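Ferulic acid decarboxylase 1 (Candida dubliniensis, PDB 4ZAD) probably catalyses the reversible decarboxylation of aromatic acids such as ferulic, p-coumaric and cinnamic acid to their vinyl derivatives, using prenylated FMN and manganese. Local coordinates at residues Ser231-Asp236 with Gly336-Glu341; Pro224-Val229 with Glu242-Leu247; Thr330-Gly335 with Thr361-Gln366. One frame throughout, in Å; residues are numbered along the deposited sequence.

Contact 1 of 3, residues Ser231-Asp236 with Gly336-Glu341; sequences SMPIPD and GLVSAE. With K (potassium ion), chain D; 4LU (1-deoxy-5-O-phosphono-1-(3,3,4,5-tetramethyl-9,11-dioxo-2,3,8,9,10,11-hexahydro-7H-quinolino[1,8-fg]pteridin-12-ium-7-y l)-D-ribitol), chain E.
Met232 and Pro233 lie against Leu337 and Glu341 of helix 334-347, and this packing joins the cofactor-binding loop to the helix. The loop makes an inverse gamma turn centred on Pro233, with a weak hydrogen bond from Ile234 N to Met232 O across it. Met232 O also binds the potassium ion at 2.7 Å. That ion is shared with O5' and O2P of the prenylated FMN, with Glu240 OE1 and with the backbone oxygens of Trp175, Val229 and Ser230. Met232 O and the phosphate end of the cofactor are therefore ligands of the same ion.

The Glu341 side chain can be followed outward. CB lies near Met232 CE and Pro233 O. Glu341 CG comes closer, 3.2 Å from Pro233 O. The chain then bends at chi2 (76°), which turns the carboxylate along the loop. Glu341 CD passes Pro233 O at 3.5 Å. Glu341 OE2 reaches Ile234 CA and, at 3.7 Å, Pro235 CD. OE1 lies beside the methyl of Met232, and the two side chains cross at about a right angle. OE1 also forms a salt bridge with Arg110, which probably favours the charged carboxylate in this buried place.

Met232 has CG anti to its backbone N (chi1 179°), which, with the chain extended beyond CG, carries its methyl obliquely across the helix. Its CB sits on Leu337 CB, and Met232 CE reaches Ala340 CB at 4.0 Å. Leu106 of helix 99-108 packs on Leu337 and Ala340.

Pro233 CB lies beside O4' of the ribityl chain, 3.6 Å away, and the proline is next to Lys405, which binds the prenylated FMN. Ser231 lines the pocket at the ring end of the flavin, where Leu337 CD1 meets Ser231 CB at 3.7 Å.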
loop_
_atom_site.group_PDB
_atom_site.type_symbol
_atom_site.label_atom_id
_atom_site.label_comp_id
_atom_site.label_asym_id
_atom_site.label_seq_id
_atom_site.Cartn_x
_atom_site.Cartn_y
_atom_site.Cartn_z
ATOM N N SER A 231 -9.440 8.129 23.955
ATOM C CA SER A 231 -9.075 7.124 22.976
ATOM C C SER A 231 -7.636 6.538 23.065
ATOM O O SER A 231 -7.303 5.606 22.330
ATOM C CB SER A 231 -9.348 7.719 21.609
ATOM O OG SER A 231 -9.088 6.713 20.633
ATOM N N MET A 232 -6.810 7.051 23.979
ATOM C CA MET A 232 -5.405 6.662 24.142
ATOM C C MET A 232 -5.212 5.683 25.290
ATOM O O MET A 232 -5.783 5.889 26.349
ATOM C CB MET A 232 -4.618 7.931 24.473
ATOM C CG MET A 232 -3.130 7.764 24.720
ATOM S SD MET A 232 -2.346 9.343 24.470
ATOM C CE MET A 232 -0.601 8.892 24.475
ATOM N N PRO A 233 -4.407 4.615 25.100
ATOM C CA PRO A 233 -4.179 3.660 26.191
ATOM C C PRO A 233 -3.045 4.082 27.118
ATOM O O PRO A 233 -1.939 3.524 27.046
ATOM C CB PRO A 233 -3.808 2.384 25.460
ATOM C CG PRO A 233 -3.081 2.881 24.261
ATOM C CD PRO A 233 -3.814 4.128 23.848
ATOM N N ILE A 234 -3.317 5.073 27.972
ATOM C CA ILE A 234 -2.392 5.436 29.052
ATOM C C ILE A 234 -2.441 4.354 30.157
ATOM O O ILE A 234 -3.235 3.398 30.099
ATOM C CB ILE A 234 -2.656 6.844 29.625
ATOM C CG1 ILE A 234 -4.010 6.939 30.344
ATOM C CG2 ILE A 234 -2.548 7.897 28.528
ATOM C CD1 ILE A 234 -4.032 8.082 31.310
ATOM N N PRO A 235 -1.566 4.483 31.150
ATOM C CA PRO A 235 -1.356 3.231 31.899
ATOM C C PRO A 235 -2.552 2.753 32.747
ATOM O O PRO A 235 -3.406 3.555 33.147
ATOM C CB PRO A 235 -0.151 3.578 32.799
ATOM C CG PRO A 235 0.652 4.596 31.925
ATOM C CD PRO A 235 -0.495 5.478 31.388
ATOM N N ASP A 236 -2.593 1.451 33.012
ATOM C CA ASP A 236 -3.471 0.901 34.067
ATOM C C ASP A 236 -3.396 1.797 35.281
ATOM O O ASP A 236 -2.316 2.280 35.630
ATOM C CB ASP A 236 -3.033 -0.521 34.469
ATOM C CG ASP A 236 -3.213 -1.524 33.352
ATOM O OD1 ASP A 236 -3.540 -1.128 32.225
ATOM O OD2 ASP A 236 -3.027 -2.708 33.547
ATOM N N GLY A 336 -3.151 6.175 15.876
ATOM C CA GLY A 336 -2.244 7.270 16.160
ATOM C C GLY A 336 -1.876 7.260 17.612
ATOM O O GLY A 336 -0.727 7.476 17.986
ATOM N N LEU A 337 -2.868 6.972 18.449
ATOM C CA LEU A 337 -2.673 7.107 19.874
ATOM C C LEU A 337 -2.049 5.854 20.437
ATOM O O LEU A 337 -1.316 5.939 21.390
ATOM C CB LEU A 337 -3.994 7.433 20.554
ATOM C CG LEU A 337 -4.655 8.721 20.033
ATOM C CD1 LEU A 337 -5.985 8.870 20.730
ATOM C CD2 LEU A 337 -3.757 9.962 20.213
ATOM N N VAL A 338 -2.312 4.691 19.842
ATOM C CA VAL A 338 -1.467 3.536 20.127
ATOM C C VAL A 338 -0.027 3.857 19.781
ATOM O O VAL A 338 0.868 3.532 20.540
ATOM C CB VAL A 338 -1.885 2.249 19.396
ATOM C CG1 VAL A 338 -0.724 1.304 19.326
ATOM C CG2 VAL A 338 -3.039 1.597 20.136
ATOM N N SER A 339 0.182 4.511 18.641
ATOM C CA SER A 339 1.535 4.874 18.189
ATOM C C SER A 339 2.232 5.786 19.184
ATOM O O SER A 339 3.393 5.571 19.501
ATOM C CB SER A 339 1.504 5.582 16.829
ATOM O OG SER A 339 0.981 4.731 15.864
ATOM N N ALA A 340 1.504 6.809 19.634
ATOM C CA ALA A 340 2.013 7.751 20.597
ATOM C C ALA A 340 2.329 7.067 21.919
ATOM O O ALA A 340 3.431 7.212 22.427
ATOM C CB ALA A 340 1.046 8.871 20.802
ATOM N N GLU A 341 1.410 6.302 22.482
ATOM C CA GLU A 341 1.784 5.643 23.720
ATOM C C GLU A 341 2.968 4.666 23.523
ATOM O O GLU A 341 3.829 4.577 24.381
ATOM C CB GLU A 341 0.610 4.963 24.389
ATOM C CG GLU A 341 0.925 4.325 25.764
ATOM C CD GLU A 341 1.063 5.311 26.926
ATOM O OE1 GLU A 341 1.185 6.531 26.703
ATOM O OE2 GLU A 341 1.071 4.852 28.092
HETATM K K K D . -8.122 6.110 27.699
HETATM C C9 4LU E . -11.784 4.209 19.813
HETATM C C8 4LU E . -12.400 5.289 19.168
HETATM C C7 4LU E . -13.693 5.164 18.641
HETATM C C10 4LU E . -12.817 1.160 21.615
HETATM C C6 4LU E . -14.354 3.830 18.716
HETATM N N3 4LU E . -14.380 -0.877 22.543
HETATM C C2 4LU E . -13.219 -0.604 23.150
HETATM C C13 4LU E . -16.632 4.305 19.189
HETATM C C5 4LU E . -15.713 3.626 18.202
HETATM C C1 4LU E . -15.413 1.263 18.997
HETATM O O2 4LU E . -12.915 -1.291 24.134
HETATM N N1 4LU E . -12.439 0.404 22.689
HETATM C C4 4LU E . -14.795 -0.178 21.467
HETATM O O4 4LU E . -15.901 -0.545 21.003
HETATM C C4A 4LU E . -14.031 0.850 20.964
HETATM N N5 4LU E . -14.243 1.480 19.528
HETATM C C3 4LU E . -16.155 2.250 18.358
HETATM C C12 4LU E . -15.963 4.209 16.815
HETATM C C5A 4LU E . -13.628 2.711 19.371
HETATM C C7M 4LU E . -14.407 6.304 17.961
HETATM C C8M 4LU E . -11.629 6.583 19.122
HETATM C C9A 4LU E . -12.429 2.989 20.067
HETATM N N10 4LU E . -12.022 2.179 21.185
HETATM C "C1'" 4LU E . -10.600 2.012 21.517
HETATM C "C2'" 4LU E . -10.365 2.627 22.897
HETATM O "O2'" 4LU E . -10.981 3.930 22.930
HETATM C "C3'" 4LU E . -8.875 2.711 23.254
HETATM O "O3'" 4LU E . -8.316 1.383 23.332
HETATM C "C4'" 4LU E . -8.633 3.447 24.589
HETATM O "O4'" 4LU E . -7.293 3.202 25.029
HETATM C "C5'" 4LU E . -9.579 2.950 25.696
HETATM O "O5'" 4LU E . -9.351 3.557 26.952
HETATM P P 4LU E . -8.606 2.833 28.152
HETATM O O2P 4LU E . -8.885 3.873 29.237
HETATM O O3P 4LU E . -7.154 2.705 27.643
HETATM O O1P 4LU E . -9.286 1.492 28.331
#

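Contact 2 of 3, residues Pro224-Val229 with Glu242-Leu247; sequences PAAILV and EYIGGL. With K (potassium ion), chain D.
Ala226 and Ile244 bring helices 224-230 and 240-247 together, with CA atoms 5.8 Å apart; the axes of the two short segments approach to 9.4 Å, and their directions differ by 131°. Ile244 reaches across with both branches. CG1 is anti to the carbonyl carbon (chi1 -64°), which carries Ile244 CD1 onto the backbone of Ala226, 3.4 Å from Ala226 CA. Ile244 CG2 takes the other side and rests on Ala225 CB at 3.9 Å.

Val229 and Ile244 lie alongside with their tips pointing opposite ways, Val229 CB 3.6 Å from Ile244 CG1. The two helices are consecutive and cross at a steep angle, and the loop between them lies by the cofactor, in the Rift-related part of this UbiD-family fold. Val229 O, near the end of the first helix, binds the potassium ion at 3.0 Å, and Glu240, at the start of the second, binds both potassium and manganese.

Both methyls of Val229 meet Tyr243 CD2. CG1 lies at the edge of the ring, in its plane. CG2 comes obliquely. Val229 CG2 also touches Leu247 CD1 at 3.6 Å. Leu247 CD1 itself sits over the centre of the Tyr243 ring, 3.5 Å above its plane. Tyr243 OH is hydrogen-bonded to Leu106 O, which helps fix the ring. Trp175 of strand 173-176 packs on Ala226 and Ile244.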
loop_
_atom_site.group_PDB
_atom_site.type_symbol
_atom_site.label_atom_id
_atom_site.label_comp_id
_atom_site.label_asym_id
_atom_site.label_seq_id
_atom_site.Cartn_x
_atom_site.Cartn_y
_atom_site.Cartn_z
ATOM N N PRO A 224 -12.445 18.354 23.437
ATOM C CA PRO A 224 -11.722 17.589 22.434
ATOM C C PRO A 224 -10.391 16.974 22.907
ATOM O O PRO A 224 -10.051 15.906 22.454
ATOM C CB PRO A 224 -11.468 18.637 21.332
ATOM C CG PRO A 224 -12.689 19.431 21.365
ATOM C CD PRO A 224 -13.010 19.582 22.851
ATOM N N ALA A 225 -9.630 17.622 23.758
ATOM C CA ALA A 225 -8.421 16.971 24.277
ATOM C C ALA A 225 -8.825 15.772 25.140
ATOM O O ALA A 225 -8.138 14.758 25.137
ATOM C CB ALA A 225 -7.560 17.940 25.088
ATOM N N ALA A 226 -9.944 15.896 25.857
ATOM C CA ALA A 226 -10.452 14.807 26.710
ATOM C C ALA A 226 -10.878 13.589 25.884
ATOM O O ALA A 226 -10.622 12.444 26.274
ATOM C CB ALA A 226 -11.645 15.294 27.602
ATOM N N ILE A 227 -11.535 13.824 24.748
ATOM C CA ILE A 227 -11.991 12.706 23.936
ATOM C C ILE A 227 -10.781 12.112 23.216
ATOM O O ILE A 227 -10.715 10.926 23.010
ATOM C CB ILE A 227 -13.186 13.089 22.954
ATOM C CG1 ILE A 227 -13.986 11.835 22.523
ATOM C CG2 ILE A 227 -12.675 13.851 21.694
ATOM C CD1 ILE A 227 -14.887 11.282 23.605
ATOM N N LEU A 228 -9.805 12.918 22.840
ATOM C CA LEU A 228 -8.561 12.338 22.280
ATOM C C LEU A 228 -7.924 11.314 23.285
ATOM O O LEU A 228 -7.769 10.106 23.012
ATOM C CB LEU A 228 -7.576 13.463 21.900
ATOM C CG LEU A 228 -6.365 13.059 21.024
ATOM C CD1 LEU A 228 -5.929 14.166 20.031
ATOM C CD2 LEU A 228 -5.189 12.637 21.917
ATOM N N VAL A 229 -7.575 11.796 24.472
ATOM C CA VAL A 229 -7.021 10.898 25.501
ATOM C C VAL A 229 -7.971 9.744 25.863
ATOM O O VAL A 229 -7.508 8.646 26.140
ATOM C CB VAL A 229 -6.563 11.674 26.747
ATOM C CG1 VAL A 229 -6.034 10.741 27.817
ATOM C CG2 VAL A 229 -5.475 12.665 26.323
ATOM N N GLU A 242 -5.835 13.981 34.369
ATOM C CA GLU A 242 -4.611 14.663 34.790
ATOM C C GLU A 242 -3.655 14.878 33.584
ATOM O O GLU A 242 -3.012 15.913 33.459
ATOM C CB GLU A 242 -3.932 13.845 35.888
ATOM C CG GLU A 242 -4.821 13.539 37.078
ATOM C CD GLU A 242 -4.103 12.833 38.248
ATOM O OE1 GLU A 242 -2.970 12.274 38.077
ATOM O OE2 GLU A 242 -4.719 12.834 39.356
ATOM N N TYR A 243 -3.568 13.892 32.690
ATOM C CA TYR A 243 -2.817 14.041 31.434
ATOM C C TYR A 243 -3.533 15.053 30.567
ATOM O O TYR A 243 -2.893 15.900 29.969
ATOM C CB TYR A 243 -2.717 12.709 30.731
ATOM C CG TYR A 243 -1.939 12.627 29.434
ATOM C CD1 TYR A 243 -0.611 13.065 29.325
ATOM C CD2 TYR A 243 -2.484 11.982 28.340
ATOM C CE1 TYR A 243 0.097 12.920 28.120
ATOM C CE2 TYR A 243 -1.774 11.826 27.140
ATOM C CZ TYR A 243 -0.495 12.286 27.036
ATOM O OH TYR A 243 0.151 12.134 25.830
ATOM N N ILE A 244 -4.864 15.019 30.526
ATOM C CA ILE A 244 -5.581 15.993 29.679
ATOM C C ILE A 244 -5.258 17.418 30.130
ATOM O O ILE A 244 -4.979 18.281 29.303
ATOM C CB ILE A 244 -7.113 15.757 29.612
ATOM C CG1 ILE A 244 -7.432 14.393 28.933
ATOM C CG2 ILE A 244 -7.763 16.874 28.869
ATOM C CD1 ILE A 244 -8.657 13.743 29.442
ATOM N N GLY A 245 -5.249 17.628 31.437
ATOM C CA GLY A 245 -4.852 18.911 32.015
ATOM C C GLY A 245 -3.467 19.436 31.577
ATOM O O GLY A 245 -3.316 20.592 31.179
ATOM N N GLY A 246 -2.462 18.576 31.623
ATOM C CA GLY A 246 -1.137 18.973 31.201
ATOM C C GLY A 246 -1.180 19.389 29.738
ATOM O O GLY A 246 -0.712 20.460 29.362
ATOM N N LEU A 247 -1.771 18.530 28.921
ATOM C CA LEU A 247 -1.835 18.749 27.495
ATOM C C LEU A 247 -2.440 20.127 27.221
ATOM O O LEU A 247 -2.003 20.835 26.312
ATOM C CB LEU A 247 -2.647 17.613 26.830
ATOM C CG LEU A 247 -1.922 16.269 26.715
ATOM C CD1 LEU A 247 -2.875 15.101 26.518
ATOM C CD2 LEU A 247 -0.931 16.354 25.578
HETATM K K K D . -8.122 6.110 27.699
#

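Contact 3 of 3, residues Thr330-Gly335 with Thr361-Gln366. With 4LU (1-deoxy-5-O-phosphono-1-(3,3,4,5-tetramethyl-9,11-dioxo-2,3,8,9,10,11-hexahydro-7H-quinolino[1,8-fg]pteridin-12-ium-7-y l)-D-ribitol), chain E.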
loop_
_atom_site.group_PDB
_atom_site.type_symbol
_atom_site.label_atom_id
_atom_site.label_comp_id
_atom_site.label_asym_id
_atom_site.label_seq_id
_atom_site.Cartn_x
_atom_site.Cartn_y
_atom_site.Cartn_z
ATOM N N THR A 330 -11.085 5.558 13.862
ATOM C CA THR A 330 -10.556 4.282 14.354
ATOM C C THR A 330 -9.186 4.023 13.731
ATOM O O THR A 330 -8.575 2.984 13.959
ATOM C CB THR A 330 -11.486 3.085 14.091
ATOM O OG1 THR A 330 -11.753 2.954 12.680
ATOM C CG2 THR A 330 -12.779 3.270 14.826
ATOM N N HIS A 331 -8.699 4.980 12.943
ATOM C CA HIS A 331 -7.342 4.907 12.423
ATOM C C HIS A 331 -6.464 6.037 13.011
ATOM O O HIS A 331 -5.410 5.785 13.638
ATOM C CB HIS A 331 -7.406 4.860 10.886
ATOM C CG HIS A 331 -8.448 3.907 10.381
ATOM N ND1 HIS A 331 -8.491 2.586 10.780
ATOM C CD2 HIS A 331 -9.527 4.090 9.587
ATOM C CE1 HIS A 331 -9.524 1.992 10.215
ATOM N NE2 HIS A 331 -10.168 2.881 9.484
ATOM N N THR A 332 -6.914 7.269 12.843
ATOM C CA THR A 332 -6.142 8.409 13.290
ATOM C C THR A 332 -6.039 8.410 14.813
ATOM O O THR A 332 -4.975 8.736 15.364
ATOM C CB THR A 332 -6.775 9.699 12.897
ATOM O OG1 THR A 332 -8.121 9.711 13.377
ATOM C CG2 THR A 332 -6.713 9.891 11.387
ATOM N N LEU A 333 -7.121 8.050 15.490
ATOM C CA LEU A 333 -7.097 8.098 16.935
ATOM C C LEU A 333 -6.732 6.737 17.531
ATOM O O LEU A 333 -5.939 6.672 18.463
ATOM C CB LEU A 333 -8.435 8.603 17.534
ATOM C CG LEU A 333 -8.835 10.072 17.366
ATOM C CD1 LEU A 333 -10.093 10.348 18.135
ATOM C CD2 LEU A 333 -7.692 11.018 17.826
ATOM N N ILE A 334 -7.284 5.644 17.031
ATOM C CA ILE A 334 -6.992 4.375 17.667
ATOM C C ILE A 334 -5.564 4.026 17.330
ATOM O O ILE A 334 -4.793 3.706 18.218
ATOM C CB ILE A 334 -7.957 3.243 17.278
ATOM C CG1 ILE A 334 -9.357 3.512 17.842
ATOM C CG2 ILE A 334 -7.406 1.883 17.784
ATOM C CD1 ILE A 334 -10.360 2.415 17.528
ATOM N N GLY A 335 -5.208 4.084 16.059
ATOM C CA GLY A 335 -3.830 3.830 15.685
ATOM C C GLY A 335 -2.801 4.904 16.085
ATOM O O GLY A 335 -1.696 4.577 16.556
ATOM N N THR A 361 1.357 3.609 13.013
ATOM C CA THR A 361 0.418 2.601 12.496
ATOM C C THR A 361 -0.097 3.086 11.160
ATOM O O THR A 361 -0.922 4.011 11.111
ATOM C CB THR A 361 -0.818 2.440 13.372
ATOM O OG1 THR A 361 -1.313 3.742 13.688
ATOM C CG2 THR A 361 -0.518 1.650 14.634
ATOM N N PRO A 362 0.403 2.515 10.074
ATOM C CA PRO A 362 -0.070 3.025 8.790
ATOM C C PRO A 362 -1.558 2.786 8.681
ATOM O O PRO A 362 -2.023 1.681 9.001
ATOM C CB PRO A 362 0.695 2.195 7.770
ATOM C CG PRO A 362 1.126 0.945 8.531
ATOM C CD PRO A 362 1.332 1.397 9.940
ATOM N N TYR A 363 -2.300 3.790 8.243
ATOM C CA TYR A 363 -3.744 3.655 8.159
ATOM C C TYR A 363 -4.196 2.623 7.122
ATOM O O TYR A 363 -5.229 1.963 7.305
ATOM C CB TYR A 363 -4.423 4.994 7.906
ATOM C CG TYR A 363 -4.050 6.020 8.926
ATOM C CD1 TYR A 363 -3.920 5.687 10.265
ATOM C CD2 TYR A 363 -3.811 7.319 8.553
ATOM C CE1 TYR A 363 -3.552 6.637 11.213
ATOM C CE2 TYR A 363 -3.439 8.258 9.473
ATOM C CZ TYR A 363 -3.303 7.917 10.804
ATOM O OH TYR A 363 -2.929 8.897 11.711
ATOM N N GLU A 364 -3.390 2.467 6.077
ATOM C CA GLU A 364 -3.632 1.527 4.971
ATOM C C GLU A 364 -3.811 0.112 5.475
ATOM O O GLU A 364 -4.472 -0.694 4.808
ATOM C CB GLU A 364 -2.458 1.558 3.981
ATOM C CG GLU A 364 -2.409 2.807 3.046
ATOM C CD GLU A 364 -1.866 4.090 3.682
ATOM O OE1 GLU A 364 -1.461 4.081 4.874
ATOM O OE2 GLU A 364 -1.812 5.131 2.967
ATOM N N ALA A 365 -3.232 -0.175 6.652
ATOM C CA ALA A 365 -3.270 -1.509 7.250
ATOM C C ALA A 365 -4.307 -1.641 8.347
ATOM O O ALA A 365 -4.333 -2.627 9.053
ATOM C CB ALA A 365 -1.862 -1.905 7.753
ATOM N N GLN A 366 -5.192 -0.652 8.455
ATOM C CA GLN A 366 -6.316 -0.644 9.465
ATOM C C GLN A 366 -5.817 -0.836 10.921
ATOM O O GLN A 366 -6.502 -1.394 11.788
ATOM C CB GLN A 366 -7.369 -1.694 9.134
ATOM C CG GLN A 366 -7.789 -1.720 7.698
ATOM C CD GLN A 366 -8.663 -0.567 7.299
ATOM O OE1 GLN A 366 -8.614 -0.128 6.157
ATOM N NE2 GLN A 366 -9.482 -0.074 8.223
HETATM C C9 4LU E . -11.784 4.209 19.813
HETATM C C8 4LU E . -12.400 5.289 19.168
HETATM C C7 4LU E . -13.693 5.164 18.641
HETATM C C10 4LU E . -12.817 1.160 21.615
HETATM C C6 4LU E . -14.354 3.830 18.716
HETATM N N3 4LU E . -14.380 -0.877 22.543
HETATM C C2 4LU E . -13.219 -0.604 23.150
HETATM C C13 4LU E . -16.632 4.305 19.189
HETATM C C5 4LU E . -15.713 3.626 18.202
HETATM C C1 4LU E . -15.413 1.263 18.997
HETATM O O2 4LU E . -12.915 -1.291 24.134
HETATM N N1 4LU E . -12.439 0.404 22.689
HETATM C C4 4LU E . -14.795 -0.178 21.467
HETATM O O4 4LU E . -15.901 -0.545 21.003
HETATM C C4A 4LU E . -14.031 0.850 20.964
HETATM N N5 4LU E . -14.243 1.480 19.528
HETATM C C3 4LU E . -16.155 2.250 18.358
HETATM C C12 4LU E . -15.963 4.209 16.815
HETATM C C5A 4LU E . -13.628 2.711 19.371
HETATM C C7M 4LU E . -14.407 6.304 17.961
HETATM C C8M 4LU E . -11.629 6.583 19.122
HETATM C C9A 4LU E . -12.429 2.989 20.067
HETATM N N10 4LU E . -12.022 2.179 21.185
HETATM C "C1'" 4LU E . -10.600 2.012 21.517
HETATM C "C2'" 4LU E . -10.365 2.627 22.897
HETATM O "O2'" 4LU E . -10.981 3.930 22.930
HETATM C "C3'" 4LU E . -8.875 2.711 23.254
HETATM O "O3'" 4LU E . -8.316 1.383 23.332
HETATM C "C4'" 4LU E . -8.633 3.447 24.589
HETATM O "O4'" 4LU E . -7.293 3.202 25.029
HETATM C "C5'" 4LU E . -9.579 2.950 25.696
HETATM O "O5'" 4LU E . -9.351 3.557 26.952
HETATM P P 4LU E . -8.606 2.833 28.152
HETATM O O2P 4LU E . -8.885 3.873 29.237
HETATM O O3P 4LU E . -7.154 2.705 27.643
HETATM O O1P 4LU E . -9.286 1.492 28.331
#
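Tyr363 lays its ring along the backbone of His331 and Thr332. Tyr363 CD1 meets His331 CB at 3.6 Å, and the hydroxyl oxygen Tyr363 OH lies 3.6 Å from Thr332 CA. Tyr363 CE1 comes obliquely to His331 O. With CG anti to the carbonyl carbon (chi1 -55°), the ring extends from its short 3-10 turn back to segment 330-335. OH is hydrogen-bonded to His84 NE2, which holds the far end of the ring.

Beyond Tyr363, the Gln366 amide meets the His331 imidazole; the two sit too close in the model, so their exact approach is doubtful. Both groups are held by the same carbonyl, Gly324 O, which accepts from His331 NE2 and Gln366 NE2. Gln366 NE2 also bonds to Met290 O. The second subunit packs here as well, with its Thr434 on Gln366 and its Thr433 on Ala365.

At the other end Thr361 fits against Gly335. With no side chain on Gly335, Thr361 CB comes within 4.0 Å of Gly335 CA. Thr361 OG1 stands 3.0 Å from Gly335 O, which accepts a hydrogen bond from Ser339 OG.

Toward the cofactor, Ile334 CG1 packs 3.2 Å from C9 of the flavin, and Thr330 CG2 touches C12, a methyl on the prenyl-derived ring. The segment 330-335 is therefore a wall of the prenylated FMN pocket of this UbiD-family enzyme, backed by the loop between strands 356-360 and 369-374.

Overall arrangement
Contacts 1 and 2 lie 12 Å apart between centres and interlock along the chain: helix 224-230, the loop 231-236 and helix 240-247 follow one another, and the loop then meets helix 334-347 a hundred residues later. Both include ligands of the same potassium ion. Contact 3 is 13 Å from contact 1 and shares helix 334-347 with it, whereas its centre is 20 Å from that of contact 2. Contact 2 belongs to the Rift-related part of the chain and contact 3 to the C-terminal part; contact 1 bridges the two. Contacts 1 and 3 touch one prenylated FMN, and contact 2 reaches its phosphate through the potassium ion.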